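Local coordinates for protein glycosyl hydrolase family 88 (Pedobacter heparinus, PDB 3WIW) that probably removes the terminal unsaturated uronic acid from heparin fragments, as an unsaturated glucuronyl hydrolase specific for heparin built on an alpha6/alpha6 barrel, at residues A[41-46]-A[80-85]; A[121-126]-A[377-382]; A[307-312]-A[334-339]. All coordinates share one frame; numbering follows the deposited sequence.

Interaction 1 (A[41-46]-A[80-85]); sequences IQLTRA and GTLWYG
Leu43 drives its forked end into the surface of helix 77-89, where Thr81, Leu82 and Gly85 receive it. One branch, Leu43 CD1, lies 3.6 Å from the carbonyl oxygen Thr81 O and 3.8 Å from Gly85 CA, a fit that leaves no room for a side chain at the glycine. The other branch, Leu43 CD2, meets Thr81 CG2 at 3.7 Å, the two side chains crossing almost at right angles. Leu82 runs past Leu43 in the opposite sense and sets its CD2 3.9 Å from Leu43 CB. The threonine methyl faces the leucine because it stands anti to its own backbone N, while Thr81 OG1 bonds back to Phe77 O. Shortening Leu43 to an alanine would probably open a gap over Gly85 and take from the Thr81 methyl its neighbour on helix 30-49. The far flank of 41-46 is looser: Ile41 and Arg45 lie exposed, and the nearest approach of the buried Ala46 CB to 80-85 is 6.1 Å, to Leu82 CD2. The segment axes come no closer than 10.3 Å, crossing at -133°. With no hydrogen bond between the segments, this pairing of helices 30-49 and 77-89 rests on shape and the burial of aliphatic carbon.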
loop_
_atom_site.group_PDB
_atom_site.type_symbol
_atom_site.label_atom_id
_atom_site.label_comp_id
_atom_site.label_asym_id
_atom_site.label_seq_id
_atom_site.Cartn_x
_atom_site.Cartn_y
_atom_site.Cartn_z
ATOM N N ILE A 41 14.857 6.493 14.464
ATOM C CA ILE A 41 15.788 7.599 14.234
ATOM C C ILE A 41 15.488 8.314 12.916
ATOM O O ILE A 41 15.434 9.557 12.864
ATOM C CB ILE A 41 17.254 7.121 14.255
ATOM C CG1 ILE A 41 17.648 6.717 15.672
ATOM C CG2 ILE A 41 18.188 8.219 13.782
ATOM C CD1 ILE A 41 18.907 5.877 15.727
ATOM N N GLN A 42 15.280 7.540 11.858
ATOM C CA GLN A 42 15.001 8.114 10.546
ATOM C C GLN A 42 13.754 8.995 10.597
ATOM O O GLN A 42 13.775 10.141 10.123
ATOM C CB GLN A 42 14.844 7.005 9.503
ATOM C CG GLN A 42 16.149 6.242 9.183
ATOM C CD GLN A 42 17.219 7.125 8.538
ATOM O OE1 GLN A 42 17.841 7.948 9.204
ATOM N NE2 GLN A 42 17.419 6.966 7.223
ATOM N N LEU A 43 12.676 8.471 11.187
ATOM C CA LEU A 43 11.423 9.197 11.280
ATOM C C LEU A 43 11.577 10.444 12.133
ATOM O O LEU A 43 10.997 11.484 11.823
ATOM C CB LEU A 43 10.333 8.303 11.867
ATOM C CG LEU A 43 9.854 7.194 10.935
ATOM C CD1 LEU A 43 8.883 6.275 11.679
ATOM C CD2 LEU A 43 9.226 7.754 9.639
ATOM N N THR A 44 12.346 10.347 13.214
ATOM C CA THR A 44 12.579 11.499 14.076
ATOM C C THR A 44 13.247 12.624 13.286
ATOM O O THR A 44 12.808 13.781 13.331
ATOM C CB THR A 44 13.443 11.116 15.285
ATOM O OG1 THR A 44 12.765 10.107 16.038
ATOM C CG2 THR A 44 13.744 12.322 16.179
ATOM N N ARG A 45 14.284 12.279 12.530
ATOM C CA ARG A 45 14.989 13.267 11.731
ATOM C C ARG A 45 14.111 13.784 10.585
ATOM O O ARG A 45 14.126 14.980 10.284
ATOM C CB ARG A 45 16.271 12.661 11.154
ATOM C CG ARG A 45 17.303 12.191 12.176
ATOM C CD ARG A 45 17.935 13.326 12.941
ATOM N NE ARG A 45 18.561 14.375 12.123
ATOM C CZ ARG A 45 19.787 14.339 11.593
ATOM N NH1 ARG A 45 20.579 13.277 11.717
ATOM N NH2 ARG A 45 20.227 15.387 10.906
ATOM N N ALA A 46 13.375 12.891 9.919
ATOM C CA ALA A 46 12.484 13.315 8.838
ATOM C C ALA A 46 11.461 14.345 9.326
ATOM O O ALA A 46 11.242 15.381 8.682
ATOM C CB ALA A 46 11.779 12.118 8.238
ATOM N N GLY A 80 1.284 8.490 7.984
ATOM C CA GLY A 80 0.964 7.127 8.361
ATOM C C GLY A 80 2.153 6.385 8.934
ATOM O O GLY A 80 2.035 5.652 9.923
ATOM N N THR A 81 3.313 6.572 8.318
ATOM C CA THR A 81 4.549 5.929 8.770
ATOM C C THR A 81 4.934 6.425 10.162
ATOM O O THR A 81 5.394 5.642 11.014
ATOM C CB THR A 81 5.677 6.141 7.748
ATOM O OG1 THR A 81 5.183 5.732 6.467
ATOM C CG2 THR A 81 6.903 5.304 8.100
ATOM N N LEU A 82 4.707 7.716 10.414
ATOM C CA LEU A 82 4.920 8.266 11.747
ATOM C C LEU A 82 4.002 7.600 12.781
ATOM O O LEU A 82 4.450 7.249 13.878
ATOM C CB LEU A 82 4.721 9.790 11.743
ATOM C CG LEU A 82 5.801 10.636 11.046
ATOM C CD1 LEU A 82 5.331 12.078 10.925
ATOM C CD2 LEU A 82 7.139 10.544 11.802
ATOM N N TRP A 83 2.723 7.394 12.438
ATOM C CA TRP A 83 1.828 6.674 13.350
ATOM C C TRP A 83 2.356 5.275 13.634
ATOM O O TRP A 83 2.395 4.829 14.786
ATOM C CB TRP A 83 0.389 6.595 12.813
ATOM C CG TRP A 83 -0.317 7.920 12.861
ATOM C CD1 TRP A 83 -0.704 8.680 11.792
ATOM C CD2 TRP A 83 -0.653 8.673 14.040
ATOM N NE1 TRP A 83 -1.302 9.839 12.236
ATOM C CE2 TRP A 83 -1.265 9.868 13.609
ATOM C CE3 TRP A 83 -0.492 8.449 15.412
ATOM C CZ2 TRP A 83 -1.726 10.843 14.506
ATOM C CZ3 TRP A 83 -0.932 9.414 16.298
ATOM C CH2 TRP A 83 -1.566 10.591 15.841
ATOM N N TYR A 84 2.773 4.568 12.589
ATOM C CA TYR A 84 3.339 3.240 12.795
ATOM C C TYR A 84 4.631 3.249 13.640
ATOM O O TYR A 84 4.820 2.392 14.503
ATOM C CB TYR A 84 3.583 2.554 11.459
ATOM C CG TYR A 84 2.346 2.042 10.736
ATOM C CD1 TYR A 84 1.116 1.848 11.398
ATOM C CD2 TYR A 84 2.409 1.759 9.377
ATOM C CE1 TYR A 84 0.008 1.359 10.711
ATOM C CE2 TYR A 84 1.309 1.286 8.688
ATOM C CZ TYR A 84 0.119 1.065 9.351
ATOM O OH TYR A 84 -0.967 0.570 8.657
ATOM N N GLY A 85 5.505 4.226 13.414
ATOM C CA GLY A 85 6.705 4.384 14.211
ATOM C C GLY A 85 6.352 4.594 15.675
ATOM O O GLY A 85 6.988 4.027 16.556
#

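Interaction 2 (A[121-126]-A[377-382]); sequences LYCSYG and ADYYYL
The phenolic oxygen of Tyr379, which reaches across to Cys123, is held by Asn127 and probably also by Tyr84. Asn127 ND2 donates a hydrogen bond to it, and the same amide nitrogen also bonds the carbonyl oxygen of Cys123, so one asparagine ties the end of the ring to the backbone of 121-126. The hydroxyl of Tyr84, the probable further partner, is also hydrogen-bonded to Glu383 OE1. Between the two segments themselves the meeting is of sulfur with aromatic ring. Cys123 SG lies 3.6 Å from Tyr379 OH and 3.7 Å from Tyr379 CZ, and stands 4.3 Å from the centroid of that ring, 35° off its normal, an oblique sulfur-aromatic contact. Cys123 CB follows at 3.9 Å from Tyr379 CE1. The tyrosine extends far enough because CG is anti to the backbone N (chi1 175°), which carries the ring straight out from its helix. Its neighbour Tyr380 flanks it: Tyr379 CD2 sits 3.4 Å above the centre of the Tyr380 ring, one edge set over a face. Helix 117-132 makes a wider pi-type turn here, with Gly126 N bonding Leu121 O. The side chain of Tyr380 in turn comes within about 4 Å of that of Trp250, predicted to bind substrate. The chemistry is therefore divided: a polarisable sulfur lies obliquely against the hydroxyl end of the buried ring, while the Asn127 bond, probably with one to Tyr84, satisfies its hydroxyl and is likely to fix the ring's position deep in the barrel.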
loop_
_atom_site.group_PDB
_atom_site.type_symbol
_atom_site.label_atom_id
_atom_site.label_comp_id
_atom_site.label_asym_id
_atom_site.label_seq_id
_atom_site.Cartn_x
_atom_site.Cartn_y
_atom_site.Cartn_z
ATOM N N LEU A 121 -6.043 9.900 2.781
ATOM C CA LEU A 121 -6.699 10.170 4.069
ATOM C C LEU A 121 -6.719 8.974 4.996
ATOM O O LEU A 121 -6.528 9.120 6.193
ATOM C CB LEU A 121 -8.139 10.620 3.861
ATOM C CG LEU A 121 -8.314 12.046 3.372
ATOM C CD1 LEU A 121 -9.761 12.284 2.949
ATOM C CD2 LEU A 121 -7.971 13.015 4.489
ATOM N N TYR A 122 -7.004 7.781 4.483
ATOM C CA TYR A 122 -7.110 6.669 5.418
ATOM C C TYR A 122 -5.740 6.271 6.014
ATOM O O TYR A 122 -5.656 5.917 7.197
ATOM C CB TYR A 122 -7.858 5.482 4.809
ATOM C CG TYR A 122 -8.316 4.487 5.855
ATOM C CD1 TYR A 122 -9.278 4.843 6.801
ATOM C CD2 TYR A 122 -7.782 3.197 5.899
ATOM C CE1 TYR A 122 -9.693 3.928 7.769
ATOM C CE2 TYR A 122 -8.168 2.274 6.865
ATOM C CZ TYR A 122 -9.154 2.649 7.790
ATOM O OH TYR A 122 -9.583 1.757 8.765
ATOM N N CYS A 123 -4.648 6.345 5.243
ATOM C CA CYS A 123 -3.326 6.112 5.823
ATOM C C CYS A 123 -2.901 7.158 6.837
ATOM O O CYS A 123 -2.077 6.871 7.695
ATOM C CB CYS A 123 -2.245 6.004 4.737
ATOM S SG CYS A 123 -2.474 4.634 3.580
ATOM N N SER A 124 -3.453 8.364 6.738
ATOM C CA SER A 124 -3.028 9.446 7.616
ATOM C C SER A 124 -4.039 9.628 8.742
ATOM O O SER A 124 -3.833 9.127 9.858
ATOM C CB SER A 124 -2.800 10.730 6.794
ATOM O OG SER A 124 -3.962 11.082 6.069
ATOM N N TYR A 125 -5.154 10.288 8.427
ATOM C CA TYR A 125 -6.260 10.465 9.367
ATOM C C TYR A 125 -6.809 9.136 9.880
ATOM O O TYR A 125 -7.192 9.046 11.047
ATOM C CB TYR A 125 -7.418 11.246 8.730
ATOM C CG TYR A 125 -7.217 12.738 8.708
ATOM C CD1 TYR A 125 -6.378 13.336 7.770
ATOM C CD2 TYR A 125 -7.849 13.561 9.640
ATOM C CE1 TYR A 125 -6.183 14.700 7.760
ATOM C CE2 TYR A 125 -7.660 14.927 9.626
ATOM C CZ TYR A 125 -6.839 15.496 8.681
ATOM O OH TYR A 125 -6.654 16.867 8.678
ATOM N N GLY A 126 -6.876 8.110 9.027
ATOM C CA GLY A 126 -7.445 6.839 9.466
ATOM C C GLY A 126 -6.630 6.216 10.590
ATOM O O GLY A 126 -7.171 5.808 11.635
ATOM N N ALA A 377 6.866 2.534 0.370
ATOM C CA ALA A 377 7.670 1.363 0.761
ATOM C C ALA A 377 7.896 1.396 2.266
ATOM O O ALA A 377 7.745 0.381 2.951
ATOM C CB ALA A 377 8.978 1.331 0.036
ATOM N N ASP A 378 8.208 2.573 2.803
ATOM C CA ASP A 378 8.459 2.683 4.237
ATOM C C ASP A 378 7.186 2.398 5.049
ATOM O O ASP A 378 7.263 1.721 6.091
ATOM C CB ASP A 378 8.979 4.074 4.614
ATOM C CG ASP A 378 10.352 4.390 4.047
ATOM O OD1 ASP A 378 11.004 3.517 3.438
ATOM O OD2 ASP A 378 10.819 5.529 4.260
ATOM N N TYR A 379 6.034 2.893 4.583
ATOM C CA TYR A 379 4.783 2.714 5.277
ATOM C C TYR A 379 4.453 1.229 5.390
ATOM O O TYR A 379 4.198 0.717 6.498
ATOM C CB TYR A 379 3.712 3.454 4.493
ATOM C CG TYR A 379 2.324 3.261 5.049
ATOM C CD1 TYR A 379 1.827 4.073 6.090
ATOM C CD2 TYR A 379 1.469 2.269 4.525
ATOM C CE1 TYR A 379 0.529 3.905 6.574
ATOM C CE2 TYR A 379 0.169 2.093 5.017
ATOM C CZ TYR A 379 -0.288 2.920 6.035
ATOM O OH TYR A 379 -1.557 2.800 6.528
ATOM N N TYR A 380 4.482 0.511 4.264
ATOM C CA TYR A 380 4.124 -0.910 4.298
ATOM C C TYR A 380 5.187 -1.762 4.985
ATOM O O TYR A 380 4.860 -2.775 5.596
ATOM C CB TYR A 380 3.708 -1.458 2.912
ATOM C CG TYR A 380 2.398 -0.835 2.479
ATOM C CD1 TYR A 380 1.185 -1.172 3.105
ATOM C CD2 TYR A 380 2.383 0.164 1.506
ATOM C CE1 TYR A 380 -0.024 -0.562 2.747
ATOM C CE2 TYR A 380 1.187 0.785 1.138
ATOM C CZ TYR A 380 -0.014 0.421 1.771
ATOM O OH TYR A 380 -1.157 1.069 1.423
ATOM N N TYR A 381 6.445 -1.327 4.944
ATOM C CA TYR A 381 7.478 -2.007 5.700
ATOM C C TYR A 381 7.244 -1.912 7.205
ATOM O O TYR A 381 7.274 -2.925 7.908
ATOM C CB TYR A 381 8.841 -1.426 5.332
ATOM C CG TYR A 381 9.997 -1.926 6.160
ATOM C CD1 TYR A 381 10.416 -3.254 6.085
ATOM C CD2 TYR A 381 10.687 -1.064 6.992
ATOM C CE1 TYR A 381 11.528 -3.716 6.832
ATOM C CE2 TYR A 381 11.787 -1.497 7.737
ATOM C CZ TYR A 381 12.196 -2.823 7.653
ATOM O OH TYR A 381 13.278 -3.240 8.397
ATOM N N LEU A 382 6.961 -0.712 7.717
ATOM C CA LEU A 382 6.678 -0.622 9.149
ATOM C C LEU A 382 5.376 -1.347 9.500
ATOM O O LEU A 382 5.275 -1.952 10.582
ATOM C CB LEU A 382 6.667 0.822 9.665
ATOM C CG LEU A 382 8.012 1.551 9.597
ATOM C CD1 LEU A 382 7.940 2.790 10.461
ATOM C CD2 LEU A 382 9.181 0.662 10.040
#

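Interaction 3 (A[307-312]-A[334-339]); sequences SAAAVI and EDILKT
Ile336 meets helix 306-322 through two of its carbons, CG2 and CD1. Its CG2 methyl settles against Ala309, 3.8 Å from Ala309 CB and 3.6 Å from the carbonyl oxygen Ala309 O. The longer arm ends in CD1, which touches Ile312 CG2 at 3.8 Å, the two isoleucine side chains crossing at about a right angle. The split follows from the torsions: in Ile336 CG2 is anti to the backbone N, whereas CG1 lies beside it (chi1 -69°) and is extended further by a chi2 of 166°. Because Ala309 offers no more than a methyl, the backbones can draw near, and the CA atoms of Ala309 and Ile336 stand 6.7 Å apart. No hydrogen bond joins the segments; the contact is van der Waals packing of methyls on aliphatic carbon and a backbone carbonyl.

Around this first shell, Ile336 also packs on Ala313, a turn past Ala309 on helix 306-322, and Ala309 is backed by Ile289 and Pro290 of a loop. The two helices follow each other in the chain and run in roughly opposite directions, an antiparallel helical hairpin of the kind from which alpha6/alpha6 barrels are assembled. Beyond it, Val311 and Ile312 lean on Ala249 of helix 245-262, and Ser307 touches Tyr376 and Ala377, so helix 306-322 packs on 327-340, 245-262 and 375-392, while 327-340 also reaches 375-392 through Leu337 on Ala384.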
loop_
_atom_site.group_PDB
_atom_site.type_symbol
_atom_site.label_atom_id
_atom_site.label_comp_id
_atom_site.label_asym_id
_atom_site.label_seq_id
_atom_site.Cartn_x
_atom_site.Cartn_y
_atom_site.Cartn_z
ATOM N N SER A 307 9.174 -1.753 -2.677
ATOM C CA SER A 307 7.812 -1.415 -2.260
ATOM C C SER A 307 6.891 -2.616 -2.464
ATOM O O SER A 307 6.068 -2.930 -1.596
ATOM C CB SER A 307 7.307 -0.173 -3.000
ATOM O OG SER A 307 7.041 -0.419 -4.368
ATOM N N ALA A 308 7.035 -3.314 -3.592
ATOM C CA ALA A 308 6.245 -4.522 -3.833
ATOM C C ALA A 308 6.535 -5.571 -2.757
ATOM O O ALA A 308 5.611 -6.248 -2.277
ATOM C CB ALA A 308 6.510 -5.080 -5.228
ATOM N N ALA A 309 7.821 -5.769 -2.428
ATOM C CA ALA A 309 8.200 -6.727 -1.380
ATOM C C ALA A 309 7.529 -6.369 -0.060
ATOM O O ALA A 309 7.042 -7.263 0.631
ATOM C CB ALA A 309 9.693 -6.769 -1.191
ATOM N N ALA A 310 7.530 -5.085 0.315
ATOM C CA ALA A 310 6.977 -4.684 1.608
ATOM C C ALA A 310 5.464 -4.941 1.657
ATOM O O ALA A 310 4.944 -5.416 2.682
ATOM C CB ALA A 310 7.291 -3.230 1.882
ATOM N N VAL A 311 4.752 -4.616 0.576
ATOM C CA VAL A 311 3.313 -4.845 0.488
ATOM C C VAL A 311 3.024 -6.338 0.580
ATOM O O VAL A 311 2.125 -6.759 1.314
ATOM C CB VAL A 311 2.734 -4.204 -0.788
ATOM C CG1 VAL A 311 1.258 -4.590 -0.984
ATOM C CG2 VAL A 311 2.894 -2.676 -0.754
ATOM N N ILE A 312 3.806 -7.145 -0.141
ATOM C CA ILE A 312 3.638 -8.589 -0.084
ATOM C C ILE A 312 3.883 -9.126 1.323
ATOM O O ILE A 312 3.100 -9.951 1.805
ATOM C CB ILE A 312 4.548 -9.306 -1.118
ATOM C CG1 ILE A 312 4.009 -9.046 -2.527
ATOM C CG2 ILE A 312 4.618 -10.797 -0.835
ATOM C CD1 ILE A 312 5.043 -9.298 -3.627
ATOM N N GLU A 334 8.598 -13.406 6.612
ATOM C CA GLU A 334 9.764 -13.255 7.468
ATOM C C GLU A 334 11.048 -13.145 6.645
ATOM O O GLU A 334 11.920 -12.307 6.931
ATOM C CB GLU A 334 9.834 -14.432 8.435
ATOM C CG GLU A 334 10.997 -14.384 9.398
ATOM C CD GLU A 334 10.968 -15.561 10.352
ATOM O OE1 GLU A 334 10.650 -15.362 11.539
ATOM O OE2 GLU A 334 11.261 -16.694 9.910
ATOM N N ASP A 335 11.174 -13.989 5.617
ATOM C CA ASP A 335 12.363 -13.969 4.760
ATOM C C ASP A 335 12.444 -12.631 4.020
ATOM O O ASP A 335 13.525 -12.049 3.919
ATOM C CB ASP A 335 12.316 -15.100 3.739
ATOM C CG ASP A 335 12.541 -16.470 4.356
ATOM O OD1 ASP A 335 13.114 -16.560 5.472
ATOM O OD2 ASP A 335 12.152 -17.472 3.705
ATOM N N ILE A 336 11.316 -12.121 3.508
ATOM C CA ILE A 336 11.336 -10.822 2.858
ATOM C C ILE A 336 11.800 -9.769 3.851
ATOM O O ILE A 336 12.641 -8.922 3.522
ATOM C CB ILE A 336 9.932 -10.403 2.370
ATOM C CG1 ILE A 336 9.468 -11.282 1.200
ATOM C CG2 ILE A 336 9.938 -8.936 1.974
ATOM C CD1 ILE A 336 7.961 -11.125 0.903
ATOM N N LEU A 337 11.240 -9.783 5.056
ATOM C CA LEU A 337 11.608 -8.772 6.038
ATOM C C LEU A 337 13.081 -8.822 6.433
ATOM O O LEU A 337 13.701 -7.771 6.649
ATOM C CB LEU A 337 10.703 -8.839 7.273
ATOM C CG LEU A 337 9.243 -8.467 7.040
ATOM C CD1 LEU A 337 8.505 -8.621 8.359
ATOM C CD2 LEU A 337 9.142 -7.048 6.496
ATOM N N LYS A 338 13.648 -10.023 6.516
ATOM C CA LYS A 338 15.067 -10.117 6.802
ATOM C C LYS A 338 15.894 -9.484 5.684
ATOM O O LYS A 338 16.874 -8.801 5.963
ATOM C CB LYS A 338 15.461 -11.558 7.061
ATOM C CG LYS A 338 15.011 -12.022 8.431
ATOM C CD LYS A 338 15.209 -13.516 8.633
ATOM C CE LYS A 338 14.911 -13.896 10.068
ATOM N NZ LYS A 338 15.122 -15.339 10.322
ATOM N N THR A 339 15.509 -9.688 4.425
ATOM C CA THR A 339 16.201 -9.037 3.308
ATOM C C THR A 339 16.028 -7.514 3.325
ATOM O O THR A 339 17.004 -6.759 3.156
ATOM C CB THR A 339 15.754 -9.617 1.943
ATOM O OG1 THR A 339 16.047 -11.020 1.896
ATOM C CG2 THR A 339 16.490 -8.928 0.789
#

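How the interactions relate
All three contacts are buried, yet they differ in depth: interaction 2 is centred about 7 Å from the centre of the chain, interaction 3 about 13 Å and interaction 1 about 17 Å. The deepest contact also differs in chemistry. Interactions 1 and 3 are aliphatic, leucine or isoleucine methyls meeting alanine, glycine, threonine and other aliphatic side chains, whereas interaction 2 gathers aromatic rings, a sulfur and a hydrogen-bonded hydroxyl. Helix 375-392 links them. From interaction 2, Leu382 CD1 packs 3.6 Å from Thr81 CG2 of interaction 1, and Tyr380 CD2 lies 3.7 Å from Val311 CG2 in 307-312. Interactions 1 and 3 do not touch, their nearest atoms being about 10 Å apart.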